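Long-range contacts in fructose-bisphosphate aldolase (Plasmodium falciparum, PDB 4TR9), which belongs to the class I aldolase family of TIM-barrel enzymes and here binds 38D in a pocket lined mostly by charged side chains: residues 81-86 against 150-155; 191-196 against 233-238; 240-245 against 254-259. One frame throughout, in Å; residues are numbered along the deposited sequence.

Interaction 1 (81-86 against 150-155). With 38D (N'-[(E)-(2,4-dichlorophenyl)methylidene]-3,4-dihydroxybenzohydrazide), chain K.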
loop_
_atom_site.group_PDB
_atom_site.type_symbol
_atom_site.label_atom_id
_atom_site.label_comp_id
_atom_site.label_asym_id
_atom_site.label_seq_id
_atom_site.Cartn_x
_atom_site.Cartn_y
_atom_site.Cartn_z
ATOM N N GLY A 81 -27.688 12.359 -20.102
ATOM C CA GLY A 81 -27.893 10.951 -19.830
ATOM C C GLY A 81 -28.810 10.707 -18.649
ATOM O O GLY A 81 -28.936 11.550 -17.761
ATOM N N ALA A 82 -29.454 9.545 -18.642
ATOM C CA ALA A 82 -30.346 9.169 -17.552
ATOM C C ALA A 82 -30.029 7.763 -17.059
ATOM O O ALA A 82 -30.006 6.811 -17.838
ATOM C CB ALA A 82 -31.797 9.264 -17.996
ATOM N N ILE A 83 -29.781 7.640 -15.759
ATOM C CA ILE A 83 -29.454 6.353 -15.160
ATOM C C ILE A 83 -30.726 5.588 -14.816
ATOM O O ILE A 83 -31.608 6.113 -14.139
ATOM C CB ILE A 83 -28.601 6.520 -13.891
ATOM C CG1 ILE A 83 -27.496 7.554 -14.123
ATOM C CG2 ILE A 83 -28.015 5.182 -13.465
ATOM C CD1 ILE A 83 -26.657 7.836 -12.898
ATOM N N LEU A 84 -30.816 4.348 -15.286
ATOM C CA LEU A 84 -32.015 3.545 -15.078
ATOM C C LEU A 84 -31.776 2.399 -14.104
ATOM O O LEU A 84 -30.640 1.974 -13.892
ATOM C CB LEU A 84 -32.521 2.975 -16.406
ATOM C CG LEU A 84 -32.532 3.880 -17.639
ATOM C CD1 LEU A 84 -33.156 3.156 -18.824
ATOM C CD2 LEU A 84 -33.264 5.174 -17.355
ATOM N N PHE A 85 -32.858 1.907 -13.511
ATOM C CA PHE A 85 -32.819 0.667 -12.751
ATOM C C PHE A 85 -32.983 -0.482 -13.737
ATOM O O PHE A 85 -33.426 -0.267 -14.867
ATOM C CB PHE A 85 -33.914 0.644 -11.680
ATOM C CG PHE A 85 -33.781 -0.484 -10.694
ATOM C CD1 PHE A 85 -32.829 -0.434 -9.688
ATOM C CD2 PHE A 85 -34.613 -1.589 -10.768
ATOM C CE1 PHE A 85 -32.705 -1.469 -8.778
ATOM C CE2 PHE A 85 -34.495 -2.627 -9.860
ATOM C CZ PHE A 85 -33.540 -2.566 -8.865
ATOM N N GLU A 86 -32.621 -1.693 -13.320
ATOM C CA GLU A 86 -32.680 -2.860 -14.197
ATOM C C GLU A 86 -34.070 -3.067 -14.797
ATOM O O GLU A 86 -34.204 -3.367 -15.983
ATOM C CB GLU A 86 -32.253 -4.120 -13.439
ATOM C CG GLU A 86 -32.302 -5.388 -14.278
ATOM C CD GLU A 86 -31.920 -6.626 -13.493
ATOM O OE1 GLU A 86 -31.437 -6.483 -12.351
ATOM O OE2 GLU A 86 -32.107 -7.745 -14.017
ATOM N N PHE A 150 -23.529 3.571 -20.285
ATOM C CA PHE A 150 -22.735 3.852 -19.094
ATOM C C PHE A 150 -23.390 3.252 -17.853
ATOM O O PHE A 150 -24.604 3.055 -17.815
ATOM C CB PHE A 150 -22.516 5.364 -18.925
ATOM C CG PHE A 150 -23.751 6.135 -18.540
ATOM C CD1 PHE A 150 -24.022 6.418 -17.211
ATOM C CD2 PHE A 150 -24.621 6.610 -19.509
ATOM C CE1 PHE A 150 -25.147 7.139 -16.852
ATOM C CE2 PHE A 150 -25.747 7.334 -19.157
ATOM C CZ PHE A 150 -26.009 7.598 -17.826
ATOM N N ALA A 151 -22.578 2.950 -16.844
ATOM C CA ALA A 151 -23.070 2.283 -15.643
ATOM C C ALA A 151 -22.790 3.093 -14.382
ATOM O O ALA A 151 -22.053 4.079 -14.416
ATOM C CB ALA A 151 -22.455 0.896 -15.525
ATOM N N LYS A 152 -23.380 2.669 -13.268
ATOM C CA LYS A 152 -23.202 3.359 -11.996
ATOM C C LYS A 152 -23.057 2.367 -10.840
ATOM O O LYS A 152 -23.596 1.263 -10.885
ATOM C CB LYS A 152 -24.372 4.307 -11.735
ATOM C CG LYS A 152 -24.028 5.473 -10.824
ATOM C CD LYS A 152 -25.163 5.762 -9.866
ATOM C CE LYS A 152 -25.449 4.547 -9.006
ATOM N NZ LYS A 152 -26.541 4.799 -8.035
ATOM N N TRP A 153 -22.336 2.782 -9.802
ATOM C CA TRP A 153 -21.996 1.913 -8.679
ATOM C C TRP A 153 -21.782 2.771 -7.439
ATOM O O TRP A 153 -20.769 3.460 -7.320
ATOM C CB TRP A 153 -20.747 1.093 -9.020
ATOM C CG TRP A 153 -20.160 0.221 -7.932
ATOM C CD1 TRP A 153 -19.586 0.635 -6.764
ATOM C CD2 TRP A 153 -20.023 -1.206 -7.959
ATOM N NE1 TRP A 153 -19.131 -0.446 -6.049
ATOM C CE2 TRP A 153 -19.385 -1.588 -6.760
ATOM C CE3 TRP A 153 -20.394 -2.201 -8.870
ATOM C CZ2 TRP A 153 -19.106 -2.920 -6.452
ATOM C CZ3 TRP A 153 -20.115 -3.524 -8.563
ATOM C CH2 TRP A 153 -19.477 -3.871 -7.365
ATOM N N ARG A 154 -22.742 2.735 -6.522
ATOM C CA ARG A 154 -22.727 3.623 -5.363
ATOM C C ARG A 154 -22.109 2.985 -4.123
ATOM O O ARG A 154 -22.538 1.923 -3.676
ATOM C CB ARG A 154 -24.147 4.092 -5.043
ATOM C CG ARG A 154 -24.261 4.918 -3.771
ATOM C CD ARG A 154 -25.676 5.439 -3.589
ATOM N NE ARG A 154 -25.840 6.189 -2.347
ATOM C CZ ARG A 154 -26.325 5.675 -1.221
ATOM N NH1 ARG A 154 -26.439 6.432 -0.140
ATOM N NH2 ARG A 154 -26.695 4.402 -1.177
ATOM N N THR A 155 -21.100 3.650 -3.569
ATOM C CA THR A 155 -20.491 3.227 -2.315
ATOM C C THR A 155 -20.681 4.322 -1.272
ATOM O O THR A 155 -20.772 5.502 -1.614
ATOM C CB THR A 155 -18.993 2.916 -2.482
ATOM O OG1 THR A 155 -18.768 2.310 -3.761
ATOM C CG2 THR A 155 -18.520 1.972 -1.388
HETATM N N12 38D K . -30.863 3.790 -1.405
HETATM C C13 38D K . -31.055 4.807 -0.410
HETATM C C15 38D K . -32.063 3.032 1.024
HETATM C C17 38D K . -31.976 3.109 3.417
HETATM C C20 38D K . -30.972 4.872 2.141
HETATM C C01 38D K . -28.990 5.988 -4.613
HETATM C C02 38D K . -28.407 6.763 -5.616
HETATM O O03 38D K . -27.465 7.769 -5.310
HETATM C C04 38D K . -28.759 6.543 -6.940
HETATM C C05 38D K . -29.679 5.561 -7.262
HETATM C C06 38D K . -30.258 4.791 -6.268
HETATM O O07 38D K . -28.185 7.315 -7.976
HETATM C C08 38D K . -29.907 5.001 -4.952
HETATM C C09 38D K . -30.578 4.136 -3.880
HETATM O O10 38D K . -31.319 3.218 -4.211
HETATM N N11 38D K . -30.316 4.454 -2.503
HETATM C C14 38D K . -31.366 4.223 0.965
HETATM C C16 38D K . -32.369 2.468 2.253
HETATM CL CL1 38D K . -32.373 2.379 4.946
HETATM C C19 38D K . -31.280 4.305 3.371
HETATM CL CL2 38D K . -30.096 6.379 2.106
#
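I83 meets F150 and K152 in a buried, apolar contact on the inner side of the TIM barrel, between second-neighbour strands 79-84 and 150-157, with strand 109-113 running between them. The strand axes approach to 7.9 Å and cross at -55°, and no hydrogen bond joins the two segments; the gap is bridged mainly by side chains, with the backbone of 81-82 also touching the F150 ring. CG1 of I83 comes to the edge of that ring, near its plane, 3.6 Å from F150 CE1, and the backbone N of A82 reaches the same rim, 4.0 Å from F150 CZ. F150 gets there with CG placed between its own backbone N and carbonyl carbon (chi1 70°). The isoleucine crosses the lysine stem at about a right angle: CD1 of I83 lies 4.0 Å from CD of K152, and its CG2 is near K152 CB. The K152 chain bends within this touched part, at chi2 and chi3, then runs straight to NZ, 3.0 Å from O07 of 38D; D40 forms a salt bridge with the same NZ. R154 is extended as far as NE; its CD is 3.4 Å from 38D O03, N11 of 38D lies over one face of its guanidinium, and E197 pairs with its NE. The chemistry is therefore divided: dispersion contacts hold I83 against F150 and the lysine stem, whereas the polar ends of K152 and R154 are turned to carboxylates and ligand.

Interaction 2 (191-196 against 233-238)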
loop_
_atom_site.group_PDB
_atom_site.type_symbol
_atom_site.label_atom_id
_atom_site.label_comp_id
_atom_site.label_asym_id
_atom_site.label_seq_id
_atom_site.Cartn_x
_atom_site.Cartn_y
_atom_site.Cartn_z
ATOM N N VAL A 191 -19.210 3.055 -19.810
ATOM C CA VAL A 191 -18.547 4.100 -19.038
ATOM C C VAL A 191 -18.935 4.011 -17.567
ATOM O O VAL A 191 -20.104 4.166 -17.216
ATOM C CB VAL A 191 -18.888 5.505 -19.570
ATOM C CG1 VAL A 191 -18.371 6.575 -18.620
ATOM C CG2 VAL A 191 -18.313 5.697 -20.964
ATOM N N PRO A 192 -17.951 3.753 -16.697
ATOM C CA PRO A 192 -18.234 3.608 -15.268
ATOM C C PRO A 192 -18.336 4.944 -14.537
ATOM O O PRO A 192 -17.438 5.781 -14.643
ATOM C CB PRO A 192 -17.036 2.806 -14.761
ATOM C CG PRO A 192 -15.920 3.204 -15.665
ATOM C CD PRO A 192 -16.537 3.487 -17.012
ATOM N N ILE A 193 -19.431 5.140 -13.812
ATOM C CA ILE A 193 -19.559 6.296 -12.936
ATOM C C ILE A 193 -19.143 5.902 -11.523
ATOM O O ILE A 193 -19.872 5.200 -10.820
ATOM C CB ILE A 193 -20.990 6.859 -12.926
ATOM C CG1 ILE A 193 -21.362 7.387 -14.313
ATOM C CG2 ILE A 193 -21.118 7.967 -11.897
ATOM C CD1 ILE A 193 -22.690 8.106 -14.353
ATOM N N VAL A 194 -17.958 6.346 -11.122
ATOM C CA VAL A 194 -17.419 6.019 -9.809
ATOM C C VAL A 194 -18.030 6.914 -8.738
ATOM O O VAL A 194 -17.827 8.127 -8.743
ATOM C CB VAL A 194 -15.887 6.157 -9.784
ATOM C CG1 VAL A 194 -15.345 5.825 -8.404
ATOM C CG2 VAL A 194 -15.262 5.262 -10.842
ATOM N N GLU A 195 -18.779 6.310 -7.820
ATOM C CA GLU A 195 -19.470 7.073 -6.788
ATOM C C GLU A 195 -19.030 6.675 -5.380
ATOM O O GLU A 195 -19.603 5.767 -4.778
ATOM C CB GLU A 195 -20.986 6.902 -6.927
ATOM C CG GLU A 195 -21.802 7.728 -5.942
ATOM C CD GLU A 195 -23.292 7.491 -6.075
ATOM O OE1 GLU A 195 -23.703 6.804 -7.034
ATOM O OE2 GLU A 195 -24.055 7.990 -5.220
ATOM N N PRO A 196 -17.994 7.348 -4.860
ATOM C CA PRO A 196 -17.588 7.198 -3.461
ATOM C C PRO A 196 -18.280 8.227 -2.571
ATOM O O PRO A 196 -17.632 9.150 -2.076
ATOM C CB PRO A 196 -16.080 7.441 -3.515
ATOM C CG PRO A 196 -15.922 8.427 -4.628
ATOM C CD PRO A 196 -17.023 8.147 -5.628
ATOM N N GLY A 233 -12.251 7.613 -20.001
ATOM C CA GLY A 233 -13.527 6.970 -20.247
ATOM C C GLY A 233 -14.322 6.729 -18.979
ATOM O O GLY A 233 -15.180 5.849 -18.934
ATOM N N ALA A 234 -14.040 7.513 -17.945
ATOM C CA ALA A 234 -14.722 7.345 -16.667
ATOM C C ALA A 234 -15.300 8.662 -16.162
ATOM O O ALA A 234 -14.977 9.732 -16.676
ATOM C CB ALA A 234 -13.770 6.755 -15.637
ATOM N N LEU A 235 -16.163 8.570 -15.155
ATOM C CA LEU A 235 -16.727 9.750 -14.510
ATOM C C LEU A 235 -16.696 9.586 -12.996
ATOM O O LEU A 235 -16.686 8.467 -12.485
ATOM C CB LEU A 235 -18.160 10.002 -14.986
ATOM C CG LEU A 235 -18.348 10.480 -16.429
ATOM C CD1 LEU A 235 -19.827 10.636 -16.751
ATOM C CD2 LEU A 235 -17.604 11.785 -16.671
ATOM N N LEU A 236 -16.681 10.706 -12.284
ATOM C CA LEU A 236 -16.662 10.685 -10.827
ATOM C C LEU A 236 -17.948 11.272 -10.263
ATOM O O LEU A 236 -18.377 12.352 -10.669
ATOM C CB LEU A 236 -15.453 11.456 -10.294
ATOM C CG LEU A 236 -15.280 11.520 -8.774
ATOM C CD1 LEU A 236 -15.074 10.130 -8.192
ATOM C CD2 LEU A 236 -14.123 12.436 -8.404
ATOM N N LYS A 237 -18.563 10.559 -9.326
ATOM C CA LYS A 237 -19.771 11.047 -8.672
ATOM C C LYS A 237 -19.562 11.168 -7.167
ATOM O O LYS A 237 -19.979 10.297 -6.403
ATOM C CB LYS A 237 -20.959 10.128 -8.973
ATOM C CG LYS A 237 -22.298 10.651 -8.470
ATOM C CD LYS A 237 -23.445 9.754 -8.902
ATOM C CE LYS A 237 -24.780 10.282 -8.400
ATOM N NZ LYS A 237 -25.921 9.451 -8.874
ATOM N N PRO A 238 -18.899 12.249 -6.733
ATOM C CA PRO A 238 -18.639 12.474 -5.314
ATOM C C PRO A 238 -19.675 13.394 -4.686
ATOM O O PRO A 238 -20.545 13.916 -5.384
ATOM C CB PRO A 238 -17.268 13.139 -5.332
ATOM C CG PRO A 238 -17.327 13.990 -6.571
ATOM C CD PRO A 238 -18.228 13.264 -7.562
#
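E195 and K237 lie side by side and point the same way, E195 within strand 191-198 and K237 just after the short parallel strand 235-236. Both chains are extended, with CG anti to the backbone N (chi1 -177° in E195, -173° in K237), so the aliphatic part of the lysine runs along the glutamate and K237 CD comes 3.5 Å from E195 OE1. The salt bridge between E195 OE1 and K237 NZ is long, 3.9 Å, and this buried oxygen has no hydrogen-bond partner in the model. Both side chains also reach 38D through hydrogen bonds, between K237 NZ and O07 and between E195 OE2 and O03, both weak. One step back, I193 CG2 packs on K237 CB at 3.6 Å, against the base of the lysine. The pair is set in register by the backbone: L235 N donates to P192 O (3.1 Å), V194 N to L235 O (2.8 Å) and K237 N to V194 O (2.6 Å). I193 with L235 and V194 with L236 form the parallel bridges, the first couple on one sheet face and the second on the other. On the V194 face, L236 CD1 meets P196 CD at 3.8 Å, the side chains crossing at about a right angle. Here strand 191-198 and strand 235-236 are the two strands of a beta-alpha-beta unit whose helix 206-226 covers V194, P196 and L236. Helix 168-187 packs on P192 and V194, strand 150-157 flanks strand 191-198, and L236 shares backbone hydrogen bonding with V276 of strand 274-277, closing the barrel.

Interaction 3 (240-245 against 254-259)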
loop_
_atom_site.group_PDB
_atom_site.type_symbol
_atom_site.label_atom_id
_atom_site.label_comp_id
_atom_site.label_asym_id
_atom_site.label_seq_id
_atom_site.Cartn_x
_atom_site.Cartn_y
_atom_site.Cartn_z
ATOM N N MET A 240 -20.542 16.975 -2.619
ATOM C CA MET A 240 -19.998 18.315 -2.465
ATOM C C MET A 240 -19.373 18.458 -1.083
ATOM O O MET A 240 -19.913 17.959 -0.097
ATOM C CB MET A 240 -21.083 19.374 -2.670
ATOM C CG MET A 240 -21.659 19.415 -4.075
ATOM S SD MET A 240 -22.926 20.686 -4.247
ATOM C CE MET A 240 -23.353 20.509 -5.976
ATOM N N VAL A 241 -18.228 19.130 -1.015
ATOM C CA VAL A 241 -17.568 19.352 0.263
ATOM C C VAL A 241 -18.364 20.356 1.087
ATOM O O VAL A 241 -18.244 21.568 0.900
ATOM C CB VAL A 241 -16.125 19.852 0.083
ATOM C CG1 VAL A 241 -15.485 20.106 1.437
ATOM C CG2 VAL A 241 -15.313 18.839 -0.708
ATOM N N THR A 242 -19.193 19.839 1.986
ATOM C CA THR A 242 -20.041 20.677 2.823
ATOM C C THR A 242 -19.873 20.327 4.294
ATOM O O THR A 242 -19.312 19.286 4.636
ATOM C CB THR A 242 -21.529 20.534 2.449
ATOM O OG1 THR A 242 -21.966 19.198 2.724
ATOM C CG2 THR A 242 -21.747 20.842 0.976
ATOM N N ALA A 243 -20.367 21.200 5.165
ATOM C CA ALA A 243 -20.375 20.920 6.593
ATOM C C ALA A 243 -21.417 19.854 6.900
ATOM O O ALA A 243 -22.252 19.530 6.055
ATOM C CB ALA A 243 -20.650 22.186 7.387
ATOM N N GLY A 244 -21.365 19.307 8.109
ATOM C CA GLY A 244 -22.317 18.294 8.522
ATOM C C GLY A 244 -23.725 18.847 8.641
ATOM O O GLY A 244 -23.915 20.056 8.769
ATOM N N TYR A 245 -24.711 17.957 8.597
ATOM C CA TYR A 245 -26.109 18.357 8.713
ATOM C C TYR A 245 -26.416 18.901 10.104
ATOM O O TYR A 245 -27.263 19.779 10.263
ATOM C CB TYR A 245 -27.033 17.180 8.395
ATOM C CG TYR A 245 -27.067 16.799 6.931
ATOM C CD1 TYR A 245 -26.783 17.732 5.942
ATOM C CD2 TYR A 245 -27.385 15.504 6.537
ATOM C CE1 TYR A 245 -26.814 17.387 4.602
ATOM C CE2 TYR A 245 -27.419 15.150 5.201
ATOM C CZ TYR A 245 -27.133 16.095 4.238
ATOM O OH TYR A 245 -27.164 15.745 2.907
ATOM N N GLN A 254 -20.542 29.864 -0.924
ATOM C CA GLN A 254 -19.221 30.073 -1.506
ATOM C C GLN A 254 -18.167 29.269 -0.753
ATOM O O GLN A 254 -17.150 28.874 -1.325
ATOM C CB GLN A 254 -18.853 31.558 -1.508
ATOM C CG GLN A 254 -19.588 32.373 -2.558
ATOM C CD GLN A 254 -19.036 33.778 -2.694
ATOM O OE1 GLN A 254 -18.273 34.242 -1.848
ATOM N NE2 GLN A 254 -19.416 34.463 -3.768
ATOM N N ASP A 255 -18.414 29.032 0.532
ATOM C CA ASP A 255 -17.541 28.179 1.327
ATOM C C ASP A 255 -17.630 26.744 0.822
ATOM O O ASP A 255 -16.641 26.013 0.815
ATOM C CB ASP A 255 -17.909 28.250 2.810
ATOM C CG ASP A 255 -17.640 29.616 3.411
ATOM O OD1 ASP A 255 -16.734 30.318 2.915
ATOM O OD2 ASP A 255 -18.333 29.987 4.382
ATOM N N VAL A 256 -18.828 26.351 0.398
ATOM C CA VAL A 256 -19.038 25.039 -0.201
ATOM C C VAL A 256 -18.291 24.938 -1.527
ATOM O O VAL A 256 -17.604 23.953 -1.789
ATOM C CB VAL A 256 -20.537 24.753 -0.429
ATOM C CG1 VAL A 256 -20.722 23.511 -1.287
ATOM C CG2 VAL A 256 -21.258 24.605 0.902
ATOM N N GLY A 257 -18.423 25.972 -2.352
ATOM C CA GLY A 257 -17.786 26.000 -3.657
ATOM C C GLY A 257 -16.270 26.022 -3.602
ATOM O O GLY A 257 -15.607 25.358 -4.399
ATOM N N PHE A 258 -15.717 26.785 -2.664
ATOM C CA PHE A 258 -14.269 26.906 -2.531
ATOM C C PHE A 258 -13.614 25.590 -2.124
ATOM O O PHE A 258 -12.684 25.117 -2.780
ATOM C CB PHE A 258 -13.912 27.994 -1.515
ATOM C CG PHE A 258 -12.469 27.974 -1.089
ATOM C CD1 PHE A 258 -11.479 28.459 -1.929
ATOM C CD2 PHE A 258 -12.104 27.475 0.152
ATOM C CE1 PHE A 258 -10.152 28.442 -1.541
ATOM C CE2 PHE A 258 -10.778 27.455 0.545
ATOM C CZ PHE A 258 -9.801 27.940 -0.302
ATOM N N LEU A 259 -14.103 25.005 -1.036
ATOM C CA LEU A 259 -13.506 23.795 -0.484
ATOM C C LEU A 259 -13.802 22.564 -1.338
ATOM O O LEU A 259 -13.157 21.528 -1.184
ATOM C CB LEU A 259 -13.992 23.581 0.951
ATOM C CG LEU A 259 -13.448 24.603 1.953
ATOM C CD1 LEU A 259 -14.307 24.662 3.200
ATOM C CD2 LEU A 259 -12.008 24.279 2.318
#
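V241 crosses L259 at about a right angle, whereas T242 and V256 run alongside each other and point the same way; these two differently turned pairs carry the contact between loop 240-245 and one flank of helix 253-267. It is a strand-to-helix connection of the barrel, the loop after strand 235-236 packing on the helix it leads into. In the crossed pair CG1 of V241 meets CB of L259 at 3.8 Å. The other branch, CG2, sits anti to the V241 carbonyl carbon and comes 3.5 Å from the backbone O of L259, so both branches sit against the carbonyl of L259, with CG1 also on its CB. In the aligned pair only the methyl of the threonine takes part: T242 CG2 lies 3.6 Å from V256 CG1 and 3.8 Å from V256 CG2, resting against both branches. The threonine torsion (chi1 65°) turns its hydroxyl aside and leaves the methyl for the valine. M240 adds a looser touch, its CB 4.4 Å from V256 CG1, while the rest of its chain leads off elsewhere. The CA atoms of T242 and V256 are 5.4 Å apart, yet no hydrogen bond spans the two segments. A neighbour on the helix supplies the polar link instead: the hydroxyl of T260 is bonded both to the backbone N of V241 and to the O of V256. The contact lies on the outer side of the barrel. Helix 284-295 packs on M240 through N290, L291 and I294, and helix 206-226 also packs here, with A210 on V241 and I206 on A243 and L259.

Following the chain, interaction 1 closes first, bringing strand 150-157 past strand 109-113 to strand 79-84; interaction 2 then closes the shorter excursion through helix 206-226, and interaction 3 closes a short loop, with eight residues between its segments, leading into helix 253-267. The three are in series, and none nests in or crosses another. Interactions 1 and 2 share a sheet: strands 150-157 and 191-198 are neighbours, joined by probable hydrogen bonds from A151 N to V191 O and from T155 N to E195 O, and both contribute residues to the 38D pocket. Interaction 3 adjoins interaction 2 in sequence alone, tying the loop after strand 235-236 to the outer helical layer.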